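Local coordinates for ESSC (Geobacillus thermodenitrificans, PDB 5FWH), which is a component of the bacterial type VII secretion apparatus, probably an FtsK/SpoIIIE-type ATPase, represented here by its N-terminal forkhead-associated region, at residues Q3-Y8 with V160-Y165; Q93-Y98 with A177-E182; I116-A121 with P164-V169. All coordinates share one frame; numbering follows the deposited sequence.

Contact 1. Residues Q3-Y8 with V160-Y165; sequences QLWVLY and VLLCPY
The indole of W5 lies flat beneath the P164-Y165 backbone. P164 CA sits over one face, 4.1 Å from the centroid of the W5 six-membered ring and 17° off its normal, a CH-pi contact. Y165 N lies over that same face, 3.3 Å from W5 CZ2. The Y165 ring turns its edge to the W5 five-membered ring, with the planes at 67°. L162 CB meets the rim of the indole, 4.0 Å from W5 CZ3. Two residues on from W5, L7 CD2 touches P164 CG at 4.0 Å. W5 reaches this far because CG is anti to its own carbonyl carbon (chi1 -49°), which throws the ring toward the 160-165 segment. P164 and Y165 have the backbone angles of a type II turn. L14 packs on W5 from strand 11-16, and A87 backs Y165. With a serine at W5, the turn would probably lose its flat support and a gap would open between the two sheets. No hydrogen bond crosses between the segments, and W5 NE1 is buried with no partner in the model. The contact therefore depends on apolar and ring packing, which joins the sheets of strands 3-8 and 161-163.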
loop_
_atom_site.group_PDB
_atom_site.type_symbol
_atom_site.label_atom_id
_atom_site.label_comp_id
_atom_site.label_asym_id
_atom_site.label_seq_id
_atom_site.Cartn_x
_atom_site.Cartn_y
_atom_site.Cartn_z
ATOM N N GLN A 3 -3.048 6.594 6.406
ATOM C CA GLN A 3 -2.045 5.610 6.608
ATOM C C GLN A 3 -0.715 6.057 6.024
ATOM O O GLN A 3 -0.671 6.767 5.010
ATOM C CB GLN A 3 -2.491 4.297 6.020
ATOM C CG GLN A 3 -3.715 3.757 6.762
ATOM C CD GLN A 3 -4.202 2.403 6.257
ATOM O OE1 GLN A 3 -4.481 1.481 7.060
ATOM N NE2 GLN A 3 -4.372 2.285 4.958
ATOM N N LEU A 4 0.345 5.673 6.719
ATOM C CA LEU A 4 1.676 5.731 6.095
ATOM C C LEU A 4 2.167 4.373 5.791
ATOM O O LEU A 4 1.994 3.387 6.532
ATOM C CB LEU A 4 2.770 6.476 6.879
ATOM C CG LEU A 4 2.941 6.443 8.385
ATOM C CD1 LEU A 4 4.255 7.116 8.704
ATOM C CD2 LEU A 4 1.804 7.170 9.073
ATOM N N TRP A 5 2.909 4.388 4.731
ATOM C CA TRP A 5 3.578 3.230 4.235
ATOM C C TRP A 5 5.002 3.479 4.500
ATOM O O TRP A 5 5.523 4.525 4.103
ATOM C CB TRP A 5 3.344 3.164 2.776
ATOM C CG TRP A 5 1.926 3.342 2.454
ATOM C CD1 TRP A 5 1.104 4.448 2.705
ATOM C CD2 TRP A 5 1.172 2.453 1.739
ATOM N NE1 TRP A 5 -0.097 4.258 2.177
ATOM C CE2 TRP A 5 -0.117 3.003 1.623
ATOM C CE3 TRP A 5 1.430 1.203 1.214
ATOM C CZ2 TRP A 5 -1.133 2.344 1.013
ATOM C CZ3 TRP A 5 0.432 0.574 0.620
ATOM C CH2 TRP A 5 -0.840 1.148 0.505
ATOM N N VAL A 6 5.619 2.500 5.100
ATOM C CA VAL A 6 7.050 2.487 5.351
ATOM C C VAL A 6 7.706 1.293 4.557
ATOM O O VAL A 6 7.487 0.136 4.818
ATOM C CB VAL A 6 7.283 2.383 6.841
ATOM C CG1 VAL A 6 8.789 2.338 7.176
ATOM C CG2 VAL A 6 6.558 3.541 7.522
ATOM N N LEU A 7 8.462 1.673 3.560
ATOM C CA LEU A 7 9.118 0.800 2.661
ATOM C C LEU A 7 10.624 0.846 2.916
ATOM O O LEU A 7 11.199 1.899 3.000
ATOM C CB LEU A 7 8.857 1.209 1.208
ATOM C CG LEU A 7 7.355 1.162 0.827
ATOM C CD1 LEU A 7 6.705 2.549 1.005
ATOM C CD2 LEU A 7 7.194 0.707 -0.629
ATOM N N TYR A 8 11.194 -0.351 2.989
ATOM C CA TYR A 8 12.637 -0.553 3.201
ATOM C C TYR A 8 12.965 -2.017 2.855
ATOM O O TYR A 8 12.062 -2.903 2.951
ATOM C CB TYR A 8 12.982 -0.255 4.654
ATOM C CG TYR A 8 12.210 -1.111 5.618
ATOM C CD1 TYR A 8 10.892 -0.811 5.938
ATOM C CD2 TYR A 8 12.790 -2.214 6.227
ATOM C CE1 TYR A 8 10.191 -1.558 6.812
ATOM C CE2 TYR A 8 12.069 -3.002 7.092
ATOM C CZ TYR A 8 10.772 -2.650 7.388
ATOM O OH TYR A 8 10.033 -3.406 8.243
ATOM N N VAL A 160 -3.354 -9.915 1.946
ATOM C CA VAL A 160 -3.439 -8.476 1.583
ATOM C C VAL A 160 -2.351 -8.173 0.575
ATOM O O VAL A 160 -1.165 -8.438 0.815
ATOM C CB VAL A 160 -3.269 -7.593 2.806
ATOM C CG1 VAL A 160 -3.344 -6.118 2.416
ATOM C CG2 VAL A 160 -4.397 -7.938 3.826
ATOM N N LEU A 161 -2.737 -7.642 -0.561
ATOM C CA LEU A 161 -1.773 -7.123 -1.512
ATOM C C LEU A 161 -1.674 -5.629 -1.341
ATOM O O LEU A 161 -2.727 -4.981 -1.373
ATOM C CB LEU A 161 -2.210 -7.495 -2.913
ATOM C CG LEU A 161 -1.993 -8.954 -3.235
ATOM C CD1 LEU A 161 -2.734 -9.262 -4.540
ATOM C CD2 LEU A 161 -0.520 -9.347 -3.346
ATOM N N LEU A 162 -0.440 -5.097 -1.221
ATOM C CA LEU A 162 -0.198 -3.658 -1.060
ATOM C C LEU A 162 0.786 -3.163 -2.076
ATOM O O LEU A 162 1.800 -3.805 -2.302
ATOM C CB LEU A 162 0.512 -3.362 0.232
ATOM C CG LEU A 162 -0.114 -3.645 1.562
ATOM C CD1 LEU A 162 0.802 -3.131 2.659
ATOM C CD2 LEU A 162 -1.443 -3.015 1.675
ATOM N N CYS A 163 0.515 -2.002 -2.656
ATOM C CA CYS A 163 1.574 -1.149 -3.216
ATOM C C CYS A 163 1.340 0.303 -2.671
ATOM O O CYS A 163 0.254 0.596 -2.247
ATOM C CB CYS A 163 1.444 -1.169 -4.746
ATOM S SG CYS A 163 -0.251 -0.880 -5.241
ATOM N N PRO A 164 2.314 1.218 -2.758
ATOM C CA PRO A 164 1.992 2.627 -2.405
ATOM C C PRO A 164 0.661 3.130 -2.888
ATOM O O PRO A 164 0.307 3.117 -4.100
ATOM C CB PRO A 164 3.158 3.417 -2.996
ATOM C CG PRO A 164 4.265 2.483 -2.678
ATOM C CD PRO A 164 3.755 1.091 -3.006
ATOM N N TYR A 165 -0.087 3.497 -1.853
ATOM C CA TYR A 165 -1.444 4.086 -1.893
ATOM C C TYR A 165 -2.620 3.140 -2.171
ATOM O O TYR A 165 -3.735 3.586 -2.186
ATOM C CB TYR A 165 -1.488 5.325 -2.782
ATOM C CG TYR A 165 -0.276 6.204 -2.734
ATOM C CD1 TYR A 165 0.095 6.807 -1.583
ATOM C CD2 TYR A 165 0.520 6.383 -3.863
ATOM C CE1 TYR A 165 1.227 7.590 -1.530
ATOM C CE2 TYR A 165 1.653 7.164 -3.833
ATOM C CZ TYR A 165 2.002 7.760 -2.656
ATOM O OH TYR A 165 3.123 8.509 -2.573
#

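Contact 2. Residues Q93-Y98 with A177-E182; sequences QRKYVY and AVTSSE
Four backbone hydrogen bonds tie R94 and Y96 to S180 and V178. R94 N donates to S180 O at 3.0 Å, and S180 N returns a more bent bond (144° at the hydrogen) to R94 O. The Y96-V178 pair is straighter. Y96 N donates to V178 O at 174°, and V178 N donates to Y96 O at 3.0 Å. The CA-H groups of T179 and A177 also point at oxygens, with T179 CA 3.3 Å from R94 O. At the end of the strand, S180 OG donates to E182 O, two residues on, at 2.9 Å. E182 itself makes a salt bridge to R72, and R94 makes one to E92.

These are neighbouring antiparallel strands, 94-99 and 175-180, in one sheet of a forkhead-associated beta sandwich. Strand 166-170 lies beyond 175-180. The short strand 189-190 lies beyond 94-99.

K95, V97, A177 and T179 share one face. There K95 CG lies 3.4 Å from T179 OG1. With K95 CG anti to the backbone N (chi1 -157°), the start of its chain passes over the T179 hydroxyl before bending at chi3 and chi4. V97 CG2 meets A177 CB at 4.0 Å in the non-hydrogen-bonded pair. R94, Y96, V178 and S180 point to the other face. V178 O lies at the edge of the Y96 ring, in its plane, and Y96 OH is held by E183 and V184 N. V178 CG2 comes to the edge of the Y98 ring, 3.9 Å from Y98 CE2. Where the pair ends, Q93 CG packs 4.2 Å from S181 CB, and a water between Q93 NE2 and T179 O makes a weak and doubtful link.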
loop_
_atom_site.group_PDB
_atom_site.type_symbol
_atom_site.label_atom_id
_atom_site.label_comp_id
_atom_site.label_asym_id
_atom_site.label_seq_id
_atom_site.Cartn_x
_atom_site.Cartn_y
_atom_site.Cartn_z
ATOM N N GLN A 93 -9.789 7.886 2.348
ATOM C CA GLN A 93 -9.606 6.698 1.537
ATOM C C GLN A 93 -10.921 6.030 1.343
ATOM O O GLN A 93 -11.703 5.981 2.306
ATOM C CB GLN A 93 -8.627 5.749 2.258
ATOM C CG GLN A 93 -7.153 6.160 2.110
ATOM C CD GLN A 93 -6.205 5.023 2.505
ATOM O OE1 GLN A 93 -6.048 4.734 3.694
ATOM N NE2 GLN A 93 -5.584 4.361 1.514
ATOM N N ARG A 94 -11.152 5.524 0.112
ATOM C CA ARG A 94 -12.383 4.805 -0.263
ATOM C C ARG A 94 -12.241 3.378 -0.815
ATOM O O ARG A 94 -11.185 2.999 -1.386
ATOM C CB ARG A 94 -13.221 5.635 -1.233
ATOM C CG ARG A 94 -12.526 6.078 -2.517
ATOM C CD ARG A 94 -13.449 7.031 -3.295
ATOM N NE ARG A 94 -14.235 7.931 -2.424
ATOM C CZ ARG A 94 -14.021 9.238 -2.194
ATOM N NH1 ARG A 94 -13.045 9.927 -2.786
ATOM N NH2 ARG A 94 -14.816 9.872 -1.340
ATOM N N LYS A 95 -13.364 2.651 -0.696
ATOM C CA LYS A 95 -13.439 1.203 -0.774
ATOM C C LYS A 95 -14.476 0.776 -1.797
ATOM O O LYS A 95 -15.669 1.109 -1.691
ATOM C CB LYS A 95 -13.765 0.620 0.611
ATOM C CG LYS A 95 -13.318 -0.833 0.765
ATOM C CD LYS A 95 -13.399 -1.376 2.183
ATOM C CE LYS A 95 -14.811 -1.792 2.527
ATOM N NZ LYS A 95 -15.315 -2.910 1.681
ATOM N N TYR A 96 -14.010 0.034 -2.794
ATOM C CA TYR A 96 -14.812 -0.446 -3.870
ATOM C C TYR A 96 -14.837 -1.931 -3.726
ATOM O O TYR A 96 -13.813 -2.496 -3.408
ATOM C CB TYR A 96 -14.090 -0.159 -5.175
ATOM C CG TYR A 96 -13.909 1.261 -5.479
ATOM C CD1 TYR A 96 -12.838 1.945 -4.984
ATOM C CD2 TYR A 96 -14.844 1.929 -6.280
ATOM C CE1 TYR A 96 -12.692 3.270 -5.239
ATOM C CE2 TYR A 96 -14.698 3.249 -6.555
ATOM C CZ TYR A 96 -13.623 3.913 -6.033
ATOM O OH TYR A 96 -13.474 5.229 -6.309
ATOM N N VAL A 97 -15.929 -2.574 -4.053
ATOM C CA VAL A 97 -15.955 -4.032 -4.028
ATOM C C VAL A 97 -16.474 -4.467 -5.344
ATOM O O VAL A 97 -17.464 -3.987 -5.791
ATOM C CB VAL A 97 -16.796 -4.631 -2.882
ATOM C CG1 VAL A 97 -16.742 -6.162 -2.906
ATOM C CG2 VAL A 97 -16.258 -4.111 -1.561
ATOM N N TYR A 98 -15.737 -5.349 -5.989
ATOM C CA TYR A 98 -16.115 -5.891 -7.275
ATOM C C TYR A 98 -16.449 -7.351 -7.184
ATOM O O TYR A 98 -15.738 -8.128 -6.498
ATOM C CB TYR A 98 -14.963 -5.720 -8.289
ATOM C CG TYR A 98 -14.559 -4.243 -8.410
ATOM C CD1 TYR A 98 -15.386 -3.297 -9.073
ATOM C CD2 TYR A 98 -13.416 -3.788 -7.796
ATOM C CE1 TYR A 98 -15.020 -1.955 -9.157
ATOM C CE2 TYR A 98 -13.039 -2.458 -7.898
ATOM C CZ TYR A 98 -13.869 -1.552 -8.554
ATOM O OH TYR A 98 -13.413 -0.258 -8.593
ATOM N N ALA A 177 -11.959 -6.505 -2.940
ATOM C CA ALA A 177 -12.070 -5.180 -2.403
ATOM C C ALA A 177 -10.783 -4.478 -2.648
ATOM O O ALA A 177 -9.688 -5.049 -2.483
ATOM C CB ALA A 177 -12.414 -5.173 -0.941
ATOM N N VAL A 178 -10.927 -3.279 -3.154
ATOM C CA VAL A 178 -9.825 -2.391 -3.457
ATOM C C VAL A 178 -9.900 -1.103 -2.671
ATOM O O VAL A 178 -10.927 -0.477 -2.730
ATOM C CB VAL A 178 -9.866 -2.037 -4.945
ATOM C CG1 VAL A 178 -8.695 -1.098 -5.293
ATOM C CG2 VAL A 178 -9.871 -3.333 -5.719
ATOM N N THR A 179 -8.870 -0.708 -1.911
ATOM C CA THR A 179 -8.952 0.556 -1.157
ATOM C C THR A 179 -7.858 1.441 -1.671
ATOM O O THR A 179 -6.775 0.957 -1.961
ATOM C CB THR A 179 -8.854 0.352 0.351
ATOM O OG1 THR A 179 -9.895 -0.551 0.691
ATOM C CG2 THR A 179 -9.071 1.658 1.114
ATOM N N SER A 180 -8.169 2.721 -1.782
ATOM C CA SER A 180 -7.356 3.644 -2.524
ATOM C C SER A 180 -7.640 5.031 -2.049
ATOM O O SER A 180 -8.768 5.371 -1.764
ATOM C CB SER A 180 -7.744 3.621 -3.985
ATOM O OG SER A 180 -6.907 4.462 -4.729
ATOM N N SER A 181 -6.618 5.857 -2.072
ATOM C CA SER A 181 -6.790 7.284 -1.867
ATOM C C SER A 181 -7.336 8.005 -3.082
ATOM O O SER A 181 -7.712 9.123 -2.935
ATOM C CB SER A 181 -5.500 7.957 -1.342
ATOM O OG SER A 181 -4.333 7.198 -1.640
ATOM N N GLU A 182 -7.410 7.389 -4.256
ATOM C CA GLU A 182 -8.073 8.027 -5.404
ATOM C C GLU A 182 -9.250 7.175 -5.796
ATOM O O GLU A 182 -9.291 5.994 -5.417
ATOM C CB GLU A 182 -7.148 8.097 -6.597
ATOM C CG GLU A 182 -5.683 8.243 -6.257
ATOM C CD GLU A 182 -4.822 8.607 -7.462
ATOM O OE1 GLU A 182 -5.330 8.587 -8.613
ATOM O OE2 GLU A 182 -3.621 8.925 -7.259
HETATM O O HOH W 1 -5.287 1.916 0.906
#

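Contact 3. Residues I116-A121 with P164-V169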
loop_
_atom_site.group_PDB
_atom_site.type_symbol
_atom_site.label_atom_id
_atom_site.label_comp_id
_atom_site.label_asym_id
_atom_site.label_seq_id
_atom_site.Cartn_x
_atom_site.Cartn_y
_atom_site.Cartn_z
ATOM N N ILE A 116 -8.510 -3.002 -13.841
ATOM C CA ILE A 116 -8.387 -1.941 -12.860
ATOM C C ILE A 116 -7.252 -1.076 -13.316
ATOM O O ILE A 116 -6.135 -1.555 -13.409
ATOM C CB ILE A 116 -8.089 -2.446 -11.443
ATOM C CG1 ILE A 116 -9.203 -3.410 -10.964
ATOM C CG2 ILE A 116 -7.923 -1.272 -10.474
ATOM C CD1 ILE A 116 -8.899 -3.958 -9.583
ATOM N N GLU A 117 -7.552 0.208 -13.543
ATOM C CA GLU A 117 -6.560 1.158 -14.097
ATOM C C GLU A 117 -5.862 1.978 -13.026
ATOM O O GLU A 117 -6.521 2.666 -12.219
ATOM C CB GLU A 117 -7.193 2.090 -15.113
ATOM C CG GLU A 117 -7.397 1.429 -16.475
ATOM C CD GLU A 117 -7.963 2.392 -17.517
ATOM O OE1 GLU A 117 -9.212 2.546 -17.544
ATOM O OE2 GLU A 117 -7.150 2.971 -18.314
ATOM N N THR A 118 -4.529 1.915 -13.040
ATOM C CA THR A 118 -3.716 2.598 -12.067
ATOM C C THR A 118 -2.288 2.768 -12.595
ATOM O O THR A 118 -1.747 1.896 -13.295
ATOM C CB THR A 118 -3.688 1.849 -10.702
ATOM O OG1 THR A 118 -2.640 2.348 -9.875
ATOM C CG2 THR A 118 -3.471 0.298 -10.866
ATOM N N THR A 119 -1.699 3.898 -12.229
ATOM C CA THR A 119 -0.287 4.142 -12.432
ATOM C C THR A 119 0.486 3.709 -11.192
ATOM O O THR A 119 1.663 3.941 -11.135
ATOM C CB THR A 119 -0.001 5.641 -12.679
ATOM O OG1 THR A 119 -0.185 6.390 -11.468
ATOM C CG2 THR A 119 -0.901 6.199 -13.756
ATOM N N ASN A 120 -0.177 3.089 -10.202
ATOM C CA ASN A 120 0.473 2.673 -8.927
ATOM C C ASN A 120 0.995 1.242 -8.822
ATOM O O ASN A 120 1.784 0.964 -7.923
ATOM C CB ASN A 120 -0.490 2.848 -7.726
ATOM C CG ASN A 120 -1.127 4.210 -7.669
ATOM O OD1 ASN A 120 -2.330 4.326 -7.423
ATOM N ND2 ASN A 120 -0.335 5.255 -7.928
ATOM N N ALA A 121 0.534 0.349 -9.694
ATOM C CA ALA A 121 0.766 -1.085 -9.559
ATOM C C ALA A 121 0.704 -1.699 -10.921
ATOM O O ALA A 121 0.041 -1.191 -11.769
ATOM C CB ALA A 121 -0.350 -1.698 -8.703
ATOM N N PRO A 164 2.314 1.218 -2.758
ATOM C CA PRO A 164 1.992 2.627 -2.405
ATOM C C PRO A 164 0.661 3.130 -2.888
ATOM O O PRO A 164 0.307 3.117 -4.100
ATOM C CB PRO A 164 3.158 3.417 -2.996
ATOM C CG PRO A 164 4.265 2.483 -2.678
ATOM C CD PRO A 164 3.755 1.091 -3.006
ATOM N N TYR A 165 -0.087 3.497 -1.853
ATOM C CA TYR A 165 -1.444 4.086 -1.893
ATOM C C TYR A 165 -2.620 3.140 -2.171
ATOM O O TYR A 165 -3.735 3.586 -2.186
ATOM C CB TYR A 165 -1.488 5.325 -2.782
ATOM C CG TYR A 165 -0.276 6.204 -2.734
ATOM C CD1 TYR A 165 0.095 6.807 -1.583
ATOM C CD2 TYR A 165 0.520 6.383 -3.863
ATOM C CE1 TYR A 165 1.227 7.590 -1.530
ATOM C CE2 TYR A 165 1.653 7.164 -3.833
ATOM C CZ TYR A 165 2.002 7.760 -2.656
ATOM O OH TYR A 165 3.123 8.509 -2.573
HETATM N N MSE A 166 -2.433 1.843 -2.369
HETATM C CA MSE A 166 -3.608 0.978 -2.638
HETATM C C MSE A 166 -3.598 -0.346 -1.857
HETATM O O MSE A 166 -2.555 -0.807 -1.508
HETATM C CB MSE A 166 -3.555 0.774 -4.147
HETATM C CG MSE A 166 -4.013 1.971 -5.068
HETATM SE SE MSE A 166 -4.191 1.150 -6.866
HETATM C CE MSE A 166 -6.122 0.832 -6.801
ATOM N N GLN A 167 -4.744 -0.965 -1.618
ATOM C CA GLN A 167 -4.828 -2.335 -1.075
ATOM C C GLN A 167 -5.869 -3.133 -1.769
ATOM O O GLN A 167 -6.914 -2.583 -2.129
ATOM C CB GLN A 167 -5.264 -2.314 0.339
ATOM C CG GLN A 167 -4.342 -1.572 1.233
ATOM C CD GLN A 167 -5.066 -1.267 2.517
ATOM O OE1 GLN A 167 -5.235 -0.079 2.899
ATOM N NE2 GLN A 167 -5.583 -2.354 3.160
ATOM N N PHE A 168 -5.573 -4.425 -1.982
ATOM C CA PHE A 168 -6.441 -5.385 -2.664
ATOM C C PHE A 168 -6.631 -6.568 -1.759
ATOM O O PHE A 168 -5.631 -7.125 -1.281
ATOM C CB PHE A 168 -5.828 -5.885 -3.951
ATOM C CG PHE A 168 -5.418 -4.783 -4.908
ATOM C CD1 PHE A 168 -4.232 -4.111 -4.722
ATOM C CD2 PHE A 168 -6.190 -4.484 -5.993
ATOM C CE1 PHE A 168 -3.804 -3.123 -5.596
ATOM C CE2 PHE A 168 -5.831 -3.449 -6.842
ATOM C CZ PHE A 168 -4.627 -2.784 -6.637
ATOM N N VAL A 169 -7.888 -6.916 -1.462
ATOM C CA VAL A 169 -8.200 -8.065 -0.560
ATOM C C VAL A 169 -9.354 -8.845 -1.146
ATOM O O VAL A 169 -10.384 -8.260 -1.447
ATOM C CB VAL A 169 -8.583 -7.646 0.870
ATOM C CG1 VAL A 169 -8.560 -8.852 1.795
ATOM C CG2 VAL A 169 -7.601 -6.616 1.415
#
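The selenium of M166, a selenomethionine in this crystal, lies against two side-chain oxygens. T118 OG1 is 3.6 Å from M166 SE and N120 OD1 is 3.7 Å from it. No hydrogen bond joins the two segments, so the oxygens simply pack on a large, polarisable atom. The M166 chain runs counter to that of T118 and lies crosswise to that of N120, whose OD1 also rests on M166 CG. With M166 CG anti to the carbonyl carbon (chi1 -76°) and chi2 extended, SE reaches the loop of T118 and N120. The turn at chi3 (97°) sets only the CE methyl, which packs by V178. S180 also packs on M166 from strand 175-180.

The loop is shaped from within. N120 N donates to T118 OG1 at 2.6 Å, with 155° at the hydrogen, which closes an ST turn. T118 OG1 is thus engaged by a backbone N-H on its own segment while it also touches selenium. N120 also reaches back to the turn before strand 166-170. Its CB is 3.7 Å from P164 O, and its ND2 comes to the edge of the Y165 ring, 4.3 Å from Y165 CD2.

Toward the strand end of the loop the packing becomes apolar. I116 CD1 meets the edge of the F168 ring, 4.1 Å from F168 CE2. The F168 ring also makes an edge-to-face pair with F123, and V178 touches both I116 and F168. I116 and F168 come from different sheets, the one holding strands 105-109 and 116-117 and the one holding strands 166-170 and 175-180. Apolar side chains meeting between two facing sheets build the beta sandwich of the forkhead-associated fold, and here the ST turn lies beside that meeting.

How the contacts relate
Contacts 2 and 3 lie in the same sandwich. Contact 2 joins two strands within one sheet, and contact 3 packs that sheet against the other. All three contacts are partly buried. Contact 1 is the most central, its centre about 3 Å from that of the chain, and joins the sandwich to the sheet of strand 3-8. Contact 2 is the most peripheral, at about 12 Å. P164 and Y165 serve contacts 1 and 3, turning P164 CA and Y165 N to W5 and P164 O to N120. Strand 166-170 lies beside 161-163 and 175-180, linking all three. Backbone hydrogen bonds dominate contact 2, ring and apolar packing contact 1, and selenium, amide and apolar packing contact 3.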